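Hexokinase (Schistosoma mansoni, PDB 1BDG) catalyses the transfer of phosphate from ATP to glucose and other hexoses, giving the hexose 6-phosphate that enters glycolysis. Local coordinates at residues G200-C205 / A225-S230; W262-D267 / V371-Y376; Y344-D349 / P353-I358; R412-V417 / T425-R430. All coordinates share one frame; numbering follows the deposited sequence.

In the fold
All four contacts belong to the large-subdomain half of this two-domain kinase. They follow one another along the chain, except that contact 3 falls between the two segments of contact 2. Contacts 1 and 4 reach the same six-stranded sheet, on strand 222-229 and on edge strand 426-431; their centres are about 17 Å apart. Contacts 2 and 3 share the long helix 357-389, with centres about 24 Å apart. Contact 3 lies far out, about 45 Å from contact 1, centre to centre. Contacts 2 and 4 touch directly, where Arg412 and Met416 of helix 409-420 pack on Val371, Lys372 and Tyr376. The set thus runs from the six-stranded sheet through its flanking helices to the outlying helices.

Contact 1. Residues G200-C205 / A225-S230; sequences GTLASC and AYIEDS
Leu202 carries the apolar part of this contact from helix 197-206, and it does so with one methyl. Its CG lies anti to the backbone N (chi1 -166°), which sends the side chain across to strand 222-229. There CD1 sits 3.9 Å from the CA of Tyr226 and 4.0 Å from CG1 of Ile227. The same CD1 is 3.9 Å from the carbonyl O of Ala225, a plain van der Waals approach to the strand backbone. Ile227 offers its longer branch. Val245 and Thr61 also touch Leu202.

The polar bonds run along the strand, away from the helix. Tyr226 turns its side chain away from Leu202, and its OH donates to Glu228 OE1 at 2.7 Å, on the anti lone pair. The other oxygen, Glu228 OE2, accepts from the backbone N of Asp229 at 2.9 Å. Both carboxylate oxygens are therefore held within the strand.

The chemistry divides the strand between two neighbours. Hydrophobic packing alone joins it here to the helix that starts at glucose-binding Asp197, just after Asn196. Helix 357-389 is met differently: Arg388 forms a salt bridge to Glu228 OE1, and Tyr226 packs on Ile385 and Ile389.

Contact 2. Residues W262-D267 / V371-Y376; sequences WRTQFD and VKRAAY
Arg373 starts extended from its helix, its first torsion (chi1 179°) carrying CG to the far side from the amide nitrogen, and then bends at chi3. Asp267 has its CG beside its own backbone N (chi1 -76°). The two side chains come from opposite directions and meet end-on in a bidentate salt bridge. Arg373 NH1 donates to Asp267 OD2 at 2.9 Å, and Arg373 NH2 to Asp267 OD1 at 3.1 Å. Each oxygen uses its syn lone pair. The carboxylate and guanidinium planes are only 16° apart, so the two groups form a nearly flat pair.

Asp267 OD2 has a second task. Its anti lone pair takes the backbone N of Thr264, 3.1 Å away in a nearly straight bond. Thr264 is the N-cap of helix 265-272, and Thr264 and Asp267 form a capping box. Thr264 OG1 also accepts a weak capping bond from Phe266 N, at 3.5 Å. The cap thus helps set the carboxylate that Arg373 grips. The charge pair is buried, and the positive guanidinium would be expected to favour the ionised aspartate.

Around the bridge, Leu294 of helix 288-304 touches both partners. Tyr26 of helix 23-41 and Phe19 pack on Arg373. The bridge therefore fastens the start of helix 265-272 to the middle of the long helix 357-389, among the helices of the large subdomain.

Contact 3. Residues Y344-D349 / P353-I358; sequences YMLTDD and PVVEPI
Val355 spreads its two methyls over two neighbouring residues of helix 340-349. CG1 lies 3.4 Å from Thr347 CG2, and CG2 lies 3.5 Å from Leu346 CD1. In both pairs the side chains cross at about a right angle. The meeting is wholly apolar, and each partner gives a single methyl. The rotation of Val355 (chi1 60°) decides which methyl goes where: CG2, opposite the amide nitrogen, is placed at Leu346, and CG1, between that nitrogen and the carbonyl carbon, at Thr347.

Thr347 has its hydroxyl bound to its own helix. Thr347 OG1 donates to Tyr344 O at 3.2 Å, from above the carbonyl plane. This bond goes with a rotamer (chi1 71°) that leaves CG2 facing Val355. The Tyr344 oxygen also accepts from the backbone N of Asp348 at 2.7 Å. Both donors reach it from the same face.

The last turns of helix 340-349 meet here the chain that leads into helix 357-389. This is a helix-loop-helix connection in the outlying part of the large subdomain. The chain reverses over three residues, and a backbone bond between Leu346 and Val352 supports the turn.

Beyond this first shell, Asn360 and Val363 of helix 357-389 pack on Leu346, and Asn360 also touches Val355. Glu356 is the N-cap residue of that long helix. Met345 packs on Tyr327, a residue assigned to ATP binding by similarity.

Contact 4. Residues R412-V417 / T425-R430; sequences RMTDMV and TRFCLR. With SO4 (sulfate ion), chain D.
Arg412 NE donates to sulfate O3 at 2.8 Å. Arg412 NH2 adds a second bond, to sulfate O2 at 2.9 Å. The side chain is extended from CG to NE, and the anion sits at the edge of the guanidinium, in its plane. The sulfate probably comes from the crystallisation liquor. It lies on the side of the helix away from strand 426-431.

The packing against the strand is made by three other residues. Val417 CG1 lies over one face of the Phe427 ring, off toward the rim. It is 4.1 Å from the ring centroid and 23° off the normal, a CH-pi contact. Val417 holds CG1 trans to its amide nitrogen (chi1 -176°), and this is the branch laid on the ring. Thr414 CG2 approaches Phe427 CZ obliquely at 3.8 Å. The Thr414 hydroxyl bonds back to Cys410 O, one turn earlier. Further along, Leu429 CD1 touches both Met413 CE, at 3.4 Å, and Thr414 OG1, at 3.6 Å.

Phe427 and Leu429 both point to the helix, while Cys428 between them points away. Met413 also lies close to Tyr403, assigned to ATP binding by similarity. The helix runs antiparallel to the strand (162°). The connection from strand 393-399, through helices 401-405 and 409-420, to the parallel strand 426-431 is a beta-alpha-beta crossover of the actin-like ATPase fold.

Contact 1. Residues G200-C205 / A225-S230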
loop_
_atom_site.group_PDB
_atom_site.type_symbol
_atom_site.label_atom_id
_atom_site.label_comp_id
_atom_site.label_asym_id
_atom_site.label_seq_id
_atom_site.Cartn_x
_atom_site.Cartn_y
_atom_site.Cartn_z
ATOM N N GLY A 200 8.553 1.108 8.309
ATOM C CA GLY A 200 8.744 2.487 8.709
ATOM C C GLY A 200 7.541 2.983 9.478
ATOM O O GLY A 200 7.678 3.689 10.466
ATOM N N THR A 201 6.349 2.607 9.038
ATOM C CA THR A 201 5.120 3.014 9.706
ATOM C C THR A 201 5.050 2.384 11.104
ATOM O O THR A 201 4.823 3.085 12.086
ATOM C CB THR A 201 3.876 2.634 8.854
ATOM O OG1 THR A 201 3.943 3.289 7.576
ATOM C CG2 THR A 201 2.593 3.024 9.548
ATOM N N LEU A 202 5.283 1.076 11.214
ATOM C CA LEU A 202 5.248 0.419 12.525
ATOM C C LEU A 202 6.170 1.179 13.485
ATOM O O LEU A 202 5.795 1.436 14.617
ATOM C CB LEU A 202 5.657 -1.062 12.425
ATOM C CG LEU A 202 5.353 -1.974 13.638
ATOM C CD1 LEU A 202 5.439 -3.446 13.248
ATOM C CD2 LEU A 202 6.275 -1.683 14.806
ATOM N N ALA A 203 7.342 1.600 13.005
ATOM C CA ALA A 203 8.280 2.367 13.828
ATOM C C ALA A 203 7.734 3.750 14.260
ATOM O O ALA A 203 7.791 4.091 15.441
ATOM C CB ALA A 203 9.606 2.512 13.114
ATOM N N SER A 204 7.214 4.549 13.333
ATOM C CA SER A 204 6.665 5.858 13.705
ATOM C C SER A 204 5.590 5.666 14.755
ATOM O O SER A 204 5.448 6.478 15.685
ATOM C CB SER A 204 6.015 6.560 12.514
ATOM O OG SER A 204 6.975 7.091 11.625
ATOM N N CYS A 205 4.838 4.579 14.595
ATOM C CA CYS A 205 3.750 4.242 15.490
ATOM C C CYS A 205 4.197 3.788 16.875
ATOM O O CYS A 205 3.594 4.184 17.871
ATOM C CB CYS A 205 2.888 3.177 14.838
ATOM S SG CYS A 205 1.480 2.600 15.831
ATOM N N ALA A 225 2.953 -5.111 8.060
ATOM C CA ALA A 225 4.180 -5.582 8.658
ATOM C C ALA A 225 3.799 -5.737 10.108
ATOM O O ALA A 225 2.974 -4.972 10.604
ATOM C CB ALA A 225 5.253 -4.549 8.506
ATOM N N TYR A 226 4.359 -6.728 10.789
ATOM C CA TYR A 226 4.026 -6.951 12.190
ATOM C C TYR A 226 5.215 -7.526 12.977
ATOM O O TYR A 226 6.168 -8.023 12.381
ATOM C CB TYR A 226 2.786 -7.866 12.281
ATOM C CG TYR A 226 3.051 -9.304 11.923
ATOM C CD1 TYR A 226 3.113 -9.712 10.600
ATOM C CD2 TYR A 226 3.308 -10.252 12.915
ATOM C CE1 TYR A 226 3.441 -11.038 10.272
ATOM C CE2 TYR A 226 3.630 -11.566 12.606
ATOM C CZ TYR A 226 3.702 -11.957 11.288
ATOM O OH TYR A 226 4.054 -13.252 10.978
ATOM N N ILE A 227 5.193 -7.428 14.305
ATOM C CA ILE A 227 6.296 -7.989 15.090
ATOM C C ILE A 227 6.061 -9.488 15.266
ATOM O O ILE A 227 4.971 -9.898 15.657
ATOM C CB ILE A 227 6.474 -7.321 16.472
ATOM C CG1 ILE A 227 6.512 -5.795 16.341
ATOM C CG2 ILE A 227 7.829 -7.732 17.049
ATOM C CD1 ILE A 227 6.556 -5.050 17.670
ATOM N N GLU A 228 7.084 -10.290 14.977
ATOM C CA GLU A 228 6.993 -11.747 15.066
ATOM C C GLU A 228 8.077 -12.386 15.925
ATOM O O GLU A 228 9.073 -11.770 16.269
ATOM C CB GLU A 228 7.045 -12.346 13.647
ATOM C CG GLU A 228 7.245 -13.869 13.539
ATOM C CD GLU A 228 6.008 -14.664 13.866
ATOM O OE1 GLU A 228 5.067 -14.606 13.058
ATOM O OE2 GLU A 228 5.969 -15.350 14.915
ATOM N N ASP A 229 7.829 -13.634 16.286
ATOM C CA ASP A 229 8.699 -14.485 17.082
ATOM C C ASP A 229 9.836 -14.928 16.134
ATOM O O ASP A 229 9.625 -15.699 15.201
ATOM C CB ASP A 229 7.831 -15.680 17.500
ATOM C CG ASP A 229 8.446 -16.539 18.570
ATOM O OD1 ASP A 229 9.514 -17.135 18.345
ATOM O OD2 ASP A 229 7.803 -16.681 19.626
ATOM N N SER A 230 11.051 -14.473 16.374
ATOM C CA SER A 230 12.160 -14.850 15.503
ATOM C C SER A 230 12.568 -16.315 15.616
ATOM O O SER A 230 13.675 -16.678 15.204
ATOM C CB SER A 230 13.376 -13.964 15.763
ATOM O OG SER A 230 13.871 -14.207 17.066
#

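Contact 2. Residues W262-D267 / V371-Y376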
loop_
_atom_site.group_PDB
_atom_site.type_symbol
_atom_site.label_atom_id
_atom_site.label_comp_id
_atom_site.label_asym_id
_atom_site.label_seq_id
_atom_site.Cartn_x
_atom_site.Cartn_y
_atom_site.Cartn_z
ATOM N N TRP A 262 -13.337 -15.745 -5.386
ATOM C CA TRP A 262 -13.801 -14.407 -5.103
ATOM C C TRP A 262 -13.421 -13.354 -6.134
ATOM O O TRP A 262 -13.937 -12.242 -6.108
ATOM C CB TRP A 262 -13.332 -14.039 -3.703
ATOM C CG TRP A 262 -13.784 -15.077 -2.699
ATOM C CD1 TRP A 262 -15.030 -15.220 -2.193
ATOM C CD2 TRP A 262 -12.991 -16.111 -2.107
ATOM N NE1 TRP A 262 -15.073 -16.266 -1.319
ATOM C CE2 TRP A 262 -13.834 -16.838 -1.247
ATOM C CE3 TRP A 262 -11.651 -16.503 -2.221
ATOM C CZ2 TRP A 262 -13.389 -17.930 -0.510
ATOM C CZ3 TRP A 262 -11.208 -17.592 -1.488
ATOM C CH2 TRP A 262 -12.082 -18.291 -0.644
ATOM N N ARG A 263 -12.515 -13.696 -7.034
ATOM C CA ARG A 263 -12.119 -12.766 -8.080
ATOM C C ARG A 263 -13.145 -12.821 -9.214
ATOM O O ARG A 263 -13.561 -13.904 -9.629
ATOM C CB ARG A 263 -10.715 -13.089 -8.576
ATOM C CG ARG A 263 -9.681 -12.902 -7.490
ATOM C CD ARG A 263 -8.271 -13.226 -7.945
ATOM N NE ARG A 263 -7.835 -12.339 -9.012
ATOM C CZ ARG A 263 -7.733 -12.687 -10.293
ATOM N NH1 ARG A 263 -8.029 -13.930 -10.700
ATOM N NH2 ARG A 263 -7.352 -11.769 -11.173
ATOM N N THR A 264 -13.599 -11.642 -9.647
ATOM C CA THR A 264 -14.585 -11.500 -10.719
ATOM C C THR A 264 -13.903 -11.208 -12.054
ATOM O O THR A 264 -12.676 -11.062 -12.113
ATOM C CB THR A 264 -15.567 -10.358 -10.407
ATOM O OG1 THR A 264 -14.878 -9.106 -10.464
ATOM C CG2 THR A 264 -16.168 -10.529 -9.022
ATOM N N GLN A 265 -14.697 -11.097 -13.117
ATOM C CA GLN A 265 -14.156 -10.832 -14.458
ATOM C C GLN A 265 -13.570 -9.431 -14.612
ATOM O O GLN A 265 -12.696 -9.196 -15.447
ATOM C CB GLN A 265 -15.201 -11.098 -15.557
ATOM C CG GLN A 265 -16.536 -10.380 -15.371
ATOM C CD GLN A 265 -17.346 -10.259 -16.666
ATOM O OE1 GLN A 265 -17.076 -9.394 -17.513
ATOM N NE2 GLN A 265 -18.359 -11.099 -16.802
ATOM N N PHE A 266 -14.053 -8.511 -13.791
ATOM C CA PHE A 266 -13.589 -7.141 -13.797
ATOM C C PHE A 266 -12.192 -7.123 -13.182
ATOM O O PHE A 266 -11.325 -6.353 -13.581
ATOM C CB PHE A 266 -14.569 -6.307 -12.993
ATOM C CG PHE A 266 -15.994 -6.462 -13.450
ATOM C CD1 PHE A 266 -16.388 -6.010 -14.704
ATOM C CD2 PHE A 266 -16.932 -7.095 -12.648
ATOM C CE1 PHE A 266 -17.689 -6.182 -15.158
ATOM C CE2 PHE A 266 -18.239 -7.271 -13.093
ATOM C CZ PHE A 266 -18.617 -6.810 -14.358
ATOM N N ASP A 267 -11.985 -8.008 -12.216
ATOM C CA ASP A 267 -10.706 -8.152 -11.541
ATOM C C ASP A 267 -9.695 -8.769 -12.521
ATOM O O ASP A 267 -8.510 -8.419 -12.521
ATOM C CB ASP A 267 -10.861 -9.061 -10.302
ATOM C CG ASP A 267 -11.538 -8.365 -9.125
ATOM O OD1 ASP A 267 -11.169 -7.217 -8.796
ATOM O OD2 ASP A 267 -12.418 -8.984 -8.498
ATOM N N VAL A 371 -15.652 -0.251 -3.522
ATOM C CA VAL A 371 -15.041 0.331 -2.331
ATOM C C VAL A 371 -15.397 -0.398 -1.040
ATOM O O VAL A 371 -14.588 -0.437 -0.112
ATOM C CB VAL A 371 -15.361 1.862 -2.242
ATOM C CG1 VAL A 371 -15.624 2.288 -0.801
ATOM C CG2 VAL A 371 -14.214 2.673 -2.861
ATOM N N LYS A 372 -16.593 -0.982 -0.991
ATOM C CA LYS A 372 -17.057 -1.724 0.182
ATOM C C LYS A 372 -16.242 -2.997 0.399
ATOM O O LYS A 372 -15.807 -3.291 1.516
ATOM C CB LYS A 372 -18.521 -2.097 0.016
ATOM C CG LYS A 372 -19.493 -1.227 0.771
ATOM C CD LYS A 372 -20.523 -2.057 1.553
ATOM N N ARG A 373 -16.053 -3.756 -0.679
ATOM C CA ARG A 373 -15.286 -4.994 -0.639
ATOM C C ARG A 373 -13.805 -4.722 -0.379
ATOM O O ARG A 373 -13.105 -5.544 0.218
ATOM C CB ARG A 373 -15.421 -5.720 -1.963
ATOM C CG ARG A 373 -14.645 -7.014 -2.050
ATOM C CD ARG A 373 -14.675 -7.559 -3.461
ATOM N NE ARG A 373 -13.945 -6.708 -4.397
ATOM C CZ ARG A 373 -13.530 -7.105 -5.594
ATOM N NH1 ARG A 373 -13.769 -8.340 -6.016
ATOM N NH2 ARG A 373 -12.857 -6.270 -6.365
ATOM N N ALA A 374 -13.327 -3.579 -0.860
ATOM C CA ALA A 374 -11.941 -3.186 -0.693
ATOM C C ALA A 374 -11.626 -3.104 0.784
ATOM O O ALA A 374 -10.763 -3.827 1.283
ATOM C CB ALA A 374 -11.716 -1.861 -1.352
ATOM N N ALA A 375 -12.384 -2.265 1.494
ATOM C CA ALA A 375 -12.205 -2.067 2.936
ATOM C C ALA A 375 -12.301 -3.395 3.674
ATOM O O ALA A 375 -11.383 -3.783 4.388
ATOM C CB ALA A 375 -13.239 -1.072 3.480
ATOM N N TYR A 376 -13.385 -4.121 3.452
ATOM C CA TYR A 376 -13.575 -5.411 4.088
ATOM C C TYR A 376 -12.398 -6.349 3.856
ATOM O O TYR A 376 -12.019 -7.093 4.750
ATOM C CB TYR A 376 -14.861 -6.054 3.588
ATOM C CG TYR A 376 -16.111 -5.409 4.111
ATOM C CD1 TYR A 376 -16.070 -4.557 5.212
ATOM C CD2 TYR A 376 -17.341 -5.661 3.526
ATOM C CE1 TYR A 376 -17.218 -3.980 5.715
ATOM C CE2 TYR A 376 -18.500 -5.082 4.022
ATOM C CZ TYR A 376 -18.425 -4.243 5.118
ATOM O OH TYR A 376 -19.555 -3.654 5.607
#

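Contact 3. Residues Y344-D349 / P353-I358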
loop_
_atom_site.group_PDB
_atom_site.type_symbol
_atom_site.label_atom_id
_atom_site.label_comp_id
_atom_site.label_asym_id
_atom_site.label_seq_id
_atom_site.Cartn_x
_atom_site.Cartn_y
_atom_site.Cartn_z
ATOM N N TYR A 344 -21.623 15.093 -11.226
ATOM C CA TYR A 344 -20.537 15.984 -11.578
ATOM C C TYR A 344 -19.354 15.194 -12.123
ATOM O O TYR A 344 -18.684 15.649 -13.045
ATOM C CB TYR A 344 -20.109 16.820 -10.360
ATOM C CG TYR A 344 -18.719 17.443 -10.466
ATOM C CD1 TYR A 344 -17.572 16.709 -10.128
ATOM C CD2 TYR A 344 -18.549 18.765 -10.887
ATOM C CE1 TYR A 344 -16.300 17.271 -10.209
ATOM C CE2 TYR A 344 -17.272 19.337 -10.970
ATOM C CZ TYR A 344 -16.156 18.581 -10.630
ATOM O OH TYR A 344 -14.896 19.134 -10.720
ATOM N N MET A 345 -19.107 14.011 -11.571
ATOM C CA MET A 345 -17.971 13.202 -12.003
ATOM C C MET A 345 -18.070 12.790 -13.450
ATOM O O MET A 345 -17.147 13.017 -14.231
ATOM C CB MET A 345 -17.813 11.956 -11.136
ATOM C CG MET A 345 -16.653 11.067 -11.555
ATOM S SD MET A 345 -16.577 9.603 -10.525
ATOM C CE MET A 345 -17.335 8.402 -11.580
ATOM N N LEU A 346 -19.200 12.192 -13.801
ATOM C CA LEU A 346 -19.425 11.729 -15.157
ATOM C C LEU A 346 -19.229 12.851 -16.180
ATOM O O LEU A 346 -18.459 12.694 -17.133
ATOM C CB LEU A 346 -20.828 11.134 -15.293
ATOM C CG LEU A 346 -21.277 9.963 -14.409
ATOM C CD1 LEU A 346 -22.466 9.256 -15.069
ATOM C CD2 LEU A 346 -20.120 8.981 -14.204
ATOM N N THR A 347 -19.856 13.997 -15.929
ATOM C CA THR A 347 -19.806 15.149 -16.830
ATOM C C THR A 347 -18.531 16.002 -16.786
ATOM O O THR A 347 -17.985 16.412 -17.823
ATOM C CB THR A 347 -20.955 16.083 -16.528
ATOM O OG1 THR A 347 -20.700 16.723 -15.271
ATOM C CG2 THR A 347 -22.246 15.313 -16.423
ATOM N N ASP A 348 -18.088 16.310 -15.578
ATOM C CA ASP A 348 -16.909 17.123 -15.382
ATOM C C ASP A 348 -15.534 16.456 -15.397
ATOM O O ASP A 348 -14.602 16.959 -16.056
ATOM C CB ASP A 348 -17.072 17.935 -14.118
ATOM C CG ASP A 348 -17.608 19.288 -14.395
ATOM O OD1 ASP A 348 -16.837 20.059 -15.002
ATOM O OD2 ASP A 348 -18.781 19.570 -14.030
ATOM N N ASP A 349 -15.362 15.392 -14.617
ATOM C CA ASP A 349 -14.069 14.734 -14.590
ATOM C C ASP A 349 -13.923 13.854 -15.830
ATOM O O ASP A 349 -12.965 14.014 -16.584
ATOM C CB ASP A 349 -13.863 13.949 -13.284
ATOM C CG ASP A 349 -13.770 14.859 -12.050
ATOM O OD1 ASP A 349 -13.171 15.961 -12.140
ATOM O OD2 ASP A 349 -14.306 14.475 -10.985
ATOM N N PRO A 353 -20.494 12.958 -22.426
ATOM C CA PRO A 353 -21.364 13.814 -23.254
ATOM C C PRO A 353 -22.828 14.000 -22.799
ATOM O O PRO A 353 -23.253 15.116 -22.502
ATOM C CB PRO A 353 -21.302 13.122 -24.614
ATOM C CG PRO A 353 -19.937 12.569 -24.632
ATOM C CD PRO A 353 -19.825 11.958 -23.268
ATOM N N VAL A 354 -23.618 12.930 -22.839
ATOM C CA VAL A 354 -25.019 12.975 -22.425
ATOM C C VAL A 354 -25.129 12.026 -21.239
ATOM O O VAL A 354 -24.761 10.856 -21.362
ATOM C CB VAL A 354 -25.954 12.458 -23.538
ATOM C CG1 VAL A 354 -27.396 12.668 -23.159
ATOM C CG2 VAL A 354 -25.640 13.150 -24.845
ATOM N N VAL A 355 -25.644 12.520 -20.111
ATOM C CA VAL A 355 -25.774 11.717 -18.894
ATOM C C VAL A 355 -27.198 11.709 -18.323
ATOM O O VAL A 355 -27.900 12.733 -18.346
ATOM C CB VAL A 355 -24.782 12.207 -17.812
ATOM C CG1 VAL A 355 -25.070 13.642 -17.467
ATOM C CG2 VAL A 355 -24.869 11.345 -16.558
ATOM N N GLU A 356 -27.608 10.557 -17.787
ATOM C CA GLU A 356 -28.941 10.385 -17.206
ATOM C C GLU A 356 -28.944 9.887 -15.762
ATOM O O GLU A 356 -28.007 9.229 -15.306
ATOM C CB GLU A 356 -29.752 9.369 -18.015
ATOM C CG GLU A 356 -29.939 9.689 -19.470
ATOM C CD GLU A 356 -31.153 8.997 -20.045
ATOM O OE1 GLU A 356 -31.629 8.009 -19.442
ATOM O OE2 GLU A 356 -31.650 9.452 -21.094
ATOM N N PRO A 357 -30.030 10.156 -15.033
ATOM C CA PRO A 357 -30.175 9.726 -13.643
ATOM C C PRO A 357 -29.833 8.239 -13.458
ATOM O O PRO A 357 -29.141 7.876 -12.506
ATOM C CB PRO A 357 -31.647 10.025 -13.358
ATOM C CG PRO A 357 -31.814 11.343 -14.054
ATOM C CD PRO A 357 -31.096 11.123 -15.380
ATOM N N ILE A 358 -30.286 7.381 -14.365
ATOM C CA ILE A 358 -29.955 5.964 -14.223
ATOM C C ILE A 358 -28.447 5.763 -14.248
ATOM O O ILE A 358 -27.913 4.979 -13.476
ATOM C CB ILE A 358 -30.503 5.082 -15.339
ATOM C CG1 ILE A 358 -31.268 5.905 -16.362
ATOM C CG2 ILE A 358 -31.280 3.918 -14.751
ATOM C CD1 ILE A 358 -31.233 5.276 -17.749
#

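Contact 4. Residues R412-V417 / T425-R430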
loop_
_atom_site.group_PDB
_atom_site.type_symbol
_atom_site.label_atom_id
_atom_site.label_comp_id
_atom_site.label_asym_id
_atom_site.label_seq_id
_atom_site.Cartn_x
_atom_site.Cartn_y
_atom_site.Cartn_z
ATOM N N ARG A 412 -15.604 0.981 7.729
ATOM C CA ARG A 412 -16.002 -0.375 7.358
ATOM C C ARG A 412 -14.928 -1.441 7.633
ATOM O O ARG A 412 -15.237 -2.529 8.119
ATOM C CB ARG A 412 -16.423 -0.413 5.890
ATOM C CG ARG A 412 -17.644 0.412 5.554
ATOM C CD ARG A 412 -17.890 0.312 4.083
ATOM N NE ARG A 412 -18.978 1.151 3.593
ATOM C CZ ARG A 412 -18.920 1.817 2.442
ATOM N NH1 ARG A 412 -17.806 1.779 1.720
ATOM N NH2 ARG A 412 -19.950 2.557 2.030
ATOM N N MET A 413 -13.686 -1.148 7.268
ATOM C CA MET A 413 -12.568 -2.056 7.513
ATOM C C MET A 413 -12.661 -2.583 8.950
ATOM O O MET A 413 -12.783 -3.800 9.173
ATOM C CB MET A 413 -11.242 -1.305 7.311
ATOM C CG MET A 413 -9.987 -2.011 7.803
ATOM S SD MET A 413 -8.541 -1.120 7.204
ATOM C CE MET A 413 -8.760 0.479 7.964
ATOM N N THR A 414 -12.672 -1.649 9.908
ATOM C CA THR A 414 -12.767 -1.939 11.338
ATOM C C THR A 414 -13.931 -2.895 11.653
ATOM O O THR A 414 -13.792 -3.819 12.451
ATOM C CB THR A 414 -12.948 -0.624 12.126
ATOM O OG1 THR A 414 -11.891 0.271 11.787
ATOM C CG2 THR A 414 -12.911 -0.872 13.620
ATOM N N ASP A 415 -15.075 -2.691 11.015
ATOM C CA ASP A 415 -16.193 -3.576 11.275
ATOM C C ASP A 415 -15.810 -4.997 10.883
ATOM O O ASP A 415 -16.127 -5.947 11.610
ATOM C CB ASP A 415 -17.452 -3.121 10.531
ATOM C CG ASP A 415 -18.024 -1.811 11.081
ATOM O OD1 ASP A 415 -17.408 -1.195 12.005
ATOM O OD2 ASP A 415 -19.102 -1.394 10.577
ATOM N N MET A 416 -15.077 -5.162 9.783
ATOM C CA MET A 416 -14.700 -6.513 9.384
ATOM C C MET A 416 -13.687 -7.123 10.364
ATOM O O MET A 416 -13.856 -8.272 10.794
ATOM C CB MET A 416 -14.190 -6.553 7.953
ATOM C CG MET A 416 -13.973 -7.967 7.427
ATOM S SD MET A 416 -15.348 -9.111 7.728
ATOM C CE MET A 416 -16.799 -8.217 7.189
ATOM N N VAL A 417 -12.667 -6.351 10.759
ATOM C CA VAL A 417 -11.667 -6.842 11.719
ATOM C C VAL A 417 -12.391 -7.205 13.008
ATOM O O VAL A 417 -11.935 -8.061 13.762
ATOM C CB VAL A 417 -10.640 -5.773 12.129
ATOM C CG1 VAL A 417 -9.606 -6.400 13.038
ATOM C CG2 VAL A 417 -9.998 -5.123 10.919
ATOM N N THR A 425 -8.961 -9.961 21.916
ATOM C CA THR A 425 -7.944 -8.997 21.508
ATOM C C THR A 425 -8.613 -7.636 21.526
ATOM O O THR A 425 -9.789 -7.503 21.180
ATOM C CB THR A 425 -7.440 -9.211 20.052
ATOM O OG1 THR A 425 -6.844 -10.509 19.916
ATOM C CG2 THR A 425 -6.409 -8.143 19.674
ATOM N N ARG A 426 -7.898 -6.628 21.971
ATOM C CA ARG A 426 -8.447 -5.295 21.946
ATOM C C ARG A 426 -7.462 -4.635 21.003
ATOM O O ARG A 426 -6.254 -4.828 21.146
ATOM C CB ARG A 426 -8.395 -4.671 23.327
ATOM N N PHE A 427 -7.959 -3.932 19.997
ATOM C CA PHE A 427 -7.067 -3.282 19.035
ATOM C C PHE A 427 -7.609 -1.917 18.676
ATOM O O PHE A 427 -8.800 -1.659 18.888
ATOM C CB PHE A 427 -6.986 -4.114 17.741
ATOM C CG PHE A 427 -8.040 -3.757 16.716
ATOM C CD1 PHE A 427 -9.349 -4.208 16.852
ATOM C CD2 PHE A 427 -7.721 -2.966 15.620
ATOM C CE1 PHE A 427 -10.327 -3.876 15.910
ATOM C CE2 PHE A 427 -8.693 -2.628 14.675
ATOM C CZ PHE A 427 -9.999 -3.084 14.821
ATOM N N CYS A 428 -6.761 -1.071 18.094
ATOM C CA CYS A 428 -7.222 0.234 17.645
ATOM C C CYS A 428 -6.331 0.830 16.561
ATOM O O CYS A 428 -5.104 0.837 16.684
ATOM C CB CYS A 428 -7.375 1.204 18.817
ATOM S SG CYS A 428 -5.833 1.867 19.352
ATOM N N LEU A 429 -6.949 1.300 15.484
ATOM C CA LEU A 429 -6.202 1.905 14.387
ATOM C C LEU A 429 -5.728 3.316 14.740
ATOM O O LEU A 429 -6.537 4.202 15.001
ATOM C CB LEU A 429 -7.046 1.923 13.107
ATOM C CG LEU A 429 -7.353 0.539 12.525
ATOM C CD1 LEU A 429 -8.302 0.637 11.350
ATOM C CD2 LEU A 429 -6.066 -0.136 12.104
ATOM N N ARG A 430 -4.418 3.515 14.755
ATOM C CA ARG A 430 -3.824 4.805 15.086
ATOM C C ARG A 430 -3.105 5.301 13.828
ATOM O O ARG A 430 -2.105 4.716 13.412
ATOM C CB ARG A 430 -2.830 4.602 16.237
ATOM C CG ARG A 430 -2.248 5.862 16.884
ATOM C CD ARG A 430 -1.300 5.471 18.040
ATOM N NE ARG A 430 -1.187 6.497 19.084
ATOM C CZ ARG A 430 -0.652 7.706 18.908
ATOM N NH1 ARG A 430 -0.172 8.049 17.717
ATOM N NH2 ARG A 430 -0.617 8.582 19.918
HETATM S S SO4 D . -22.359 1.214 4.784
HETATM O O1 SO4 D . -23.303 1.567 5.823
HETATM O O2 SO4 D . -22.126 2.365 3.938
HETATM O O3 SO4 D . -21.120 0.792 5.384
HETATM O O4 SO4 D . -22.897 0.131 3.992
#